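Local coordinates for putative hydrolase (Agrobacterium vitis, PDB 3LLC), which probably acts as a serine hydrolase of the alpha/beta-hydrolase fold, removing fatty acyl groups from acylated proteins and cleaving acyl-glucuronide esters, at residues Ile143-Asp148 with Leu226-His231. Sequence-based numbering, arbitrary orientation.
Sequences IAPAPD and LKLVEH
Leu228 lays its forked end against the rings of two prolines, Pro145 and Pro147, one methyl to each. CD2 meets CG of Pro145 at 3.9 Å, the closer of the two approaches, and CD1 of Leu228 comes to 4.5 Å from CG of Pro147, a looser touch. With CG anti to the backbone N (chi1 175°), the leucine side chain reaches away from its own helix, and its branch point spreads the methyls along the line of the loop. Both pyrrolidine rings have the same C-gamma endo pucker and turn their CG corners to the helix, while the alanine between them, Ala146, directs its methyl the other way. The contact is wholly apolar and small, burying 102 Å² in all, although each of its three residues is buried in the protein.

Polar bonds lie to the side of this apolar contact. Within its own segment, His231 folds its ring back so that ND1 donates to Lys227 O at 3.0 Å; the bond is nearly straight at 168° and lies close to the ring plane, but reaches the carbonyl from above its plane. Lys227 itself extends fully, its NZ forming a salt bridge with Asp152 in helix 149-154, and His224 is hydrogen-bonded to Pro147 O, so polar links also tie this helix to the loop and the helix that follows it.

The contact joins helix 222-230 to the loop at the C-terminal end of strand 136-143, the edge of the central sheet where alpha/beta hydrolases carry their active-site loops; Pro145 lies near, but does not touch, what is probably the nucleophile elbow. Leu121 of helix 115-128 packs against both Leu228 and Pro147, and Ile211 of strand 209-214 against both Leu228 and Pro145.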
loop_
_atom_site.group_PDB
_atom_site.type_symbol
_atom_site.label_atom_id
_atom_site.label_comp_id
_atom_site.label_asym_id
_atom_site.label_seq_id
_atom_site.Cartn_x
_atom_site.Cartn_y
_atom_site.Cartn_z
ATOM N N ILE A 143 5.031 -5.026 -3.564
ATOM C CA ILE A 143 5.943 -4.553 -4.609
ATOM C C ILE A 143 6.791 -3.436 -3.986
ATOM O O ILE A 143 6.246 -2.410 -3.612
ATOM C CB ILE A 143 5.150 -4.020 -5.816
ATOM C CG1 ILE A 143 4.222 -5.132 -6.376
ATOM C CG2 ILE A 143 6.102 -3.448 -6.917
ATOM C CD1 ILE A 143 2.863 -4.720 -6.643
ATOM N N ALA A 144 8.101 -3.658 -3.858
ATOM C CA ALA A 144 9.033 -2.727 -3.194
ATOM C C ALA A 144 8.444 -2.171 -1.902
ATOM O O ALA A 144 8.404 -0.967 -1.682
ATOM C CB ALA A 144 9.440 -1.564 -4.181
ATOM N N PRO A 145 7.972 -3.064 -1.003
ATOM C CA PRO A 145 7.251 -2.562 0.154
ATOM C C PRO A 145 8.107 -1.719 1.101
ATOM O O PRO A 145 9.292 -2.005 1.286
ATOM C CB PRO A 145 6.792 -3.849 0.860
ATOM C CG PRO A 145 7.843 -4.840 0.464
ATOM C CD PRO A 145 8.117 -4.525 -0.978
ATOM N N ALA A 146 7.475 -0.727 1.743
ATOM C CA ALA A 146 8.194 0.249 2.569
ATOM C C ALA A 146 7.661 0.310 4.006
ATOM O O ALA A 146 7.394 1.403 4.548
ATOM C CB ALA A 146 8.132 1.676 1.885
ATOM N N PRO A 147 7.575 -0.858 4.684
ATOM C CA PRO A 147 7.186 -0.804 6.111
ATOM C C PRO A 147 8.148 0.042 6.926
ATOM O O PRO A 147 9.354 -0.005 6.704
ATOM C CB PRO A 147 7.270 -2.296 6.555
ATOM C CG PRO A 147 8.267 -2.923 5.593
ATOM C CD PRO A 147 7.956 -2.208 4.259
ATOM N N ASP A 148 7.611 0.780 7.910
ATOM C CA ASP A 148 8.398 1.527 8.882
ATOM C C ASP A 148 9.389 2.482 8.199
ATOM O O ASP A 148 10.453 2.745 8.743
ATOM C CB ASP A 148 9.157 0.589 9.823
ATOM C CG ASP A 148 8.227 -0.460 10.489
ATOM O OD1 ASP A 148 6.976 -0.258 10.408
ATOM O OD2 ASP A 148 8.767 -1.434 11.089
ATOM N N LEU A 226 14.699 -8.085 2.688
ATOM C CA LEU A 226 15.293 -9.174 3.482
ATOM C C LEU A 226 14.962 -8.989 4.968
ATOM O O LEU A 226 14.658 -9.964 5.656
ATOM C CB LEU A 226 16.812 -9.269 3.250
ATOM C CG LEU A 226 17.217 -9.854 1.876
ATOM C CD1 LEU A 226 18.733 -9.591 1.604
ATOM C CD2 LEU A 226 16.897 -11.364 1.765
ATOM N N LYS A 227 15.003 -7.743 5.460
ATOM C CA LYS A 227 14.584 -7.443 6.846
ATOM C C LYS A 227 13.090 -7.813 7.077
ATOM O O LYS A 227 12.741 -8.470 8.082
ATOM C CB LYS A 227 14.801 -5.955 7.175
ATOM C CG LYS A 227 14.468 -5.588 8.631
ATOM C CD LYS A 227 14.717 -4.063 8.925
ATOM C CE LYS A 227 14.412 -3.691 10.372
ATOM N NZ LYS A 227 14.873 -2.313 10.692
ATOM N N LEU A 228 12.223 -7.441 6.146
ATOM C CA LEU A 228 10.792 -7.818 6.253
ATOM C C LEU A 228 10.593 -9.351 6.317
ATOM O O LEU A 228 9.805 -9.845 7.134
ATOM C CB LEU A 228 9.976 -7.213 5.103
ATOM C CG LEU A 228 8.493 -7.612 5.002
ATOM C CD1 LEU A 228 7.749 -7.291 6.333
ATOM C CD2 LEU A 228 7.789 -6.961 3.757
ATOM N N VAL A 229 11.337 -10.107 5.503
ATOM C CA VAL A 229 11.229 -11.565 5.534
ATOM C C VAL A 229 11.600 -12.121 6.937
ATOM O O VAL A 229 10.957 -13.047 7.422
ATOM C CB VAL A 229 12.068 -12.254 4.407
ATOM C CG1 VAL A 229 12.217 -13.825 4.636
ATOM C CG2 VAL A 229 11.478 -11.911 3.010
ATOM N N GLU A 230 12.594 -11.522 7.601
ATOM C CA GLU A 230 12.980 -11.919 8.974
ATOM C C GLU A 230 11.868 -11.658 10.006
ATOM O O GLU A 230 11.915 -12.217 11.078
ATOM C CB GLU A 230 14.261 -11.189 9.430
ATOM C CG GLU A 230 15.469 -11.547 8.543
ATOM C CD GLU A 230 16.736 -10.695 8.749
ATOM O OE1 GLU A 230 16.723 -9.708 9.526
ATOM O OE2 GLU A 230 17.757 -11.028 8.084
ATOM N N HIS A 231 10.893 -10.815 9.678
ATOM C CA HIS A 231 9.769 -10.489 10.576
ATOM C C HIS A 231 8.435 -11.175 10.161
ATOM O O HIS A 231 7.386 -10.906 10.745
ATOM C CB HIS A 231 9.621 -8.975 10.703
ATOM C CG HIS A 231 10.726 -8.347 11.493
ATOM N ND1 HIS A 231 11.921 -7.958 10.911
ATOM C CD2 HIS A 231 10.876 -8.156 12.828
ATOM C CE1 HIS A 231 12.738 -7.512 11.860
ATOM N NE2 HIS A 231 12.144 -7.657 13.033
#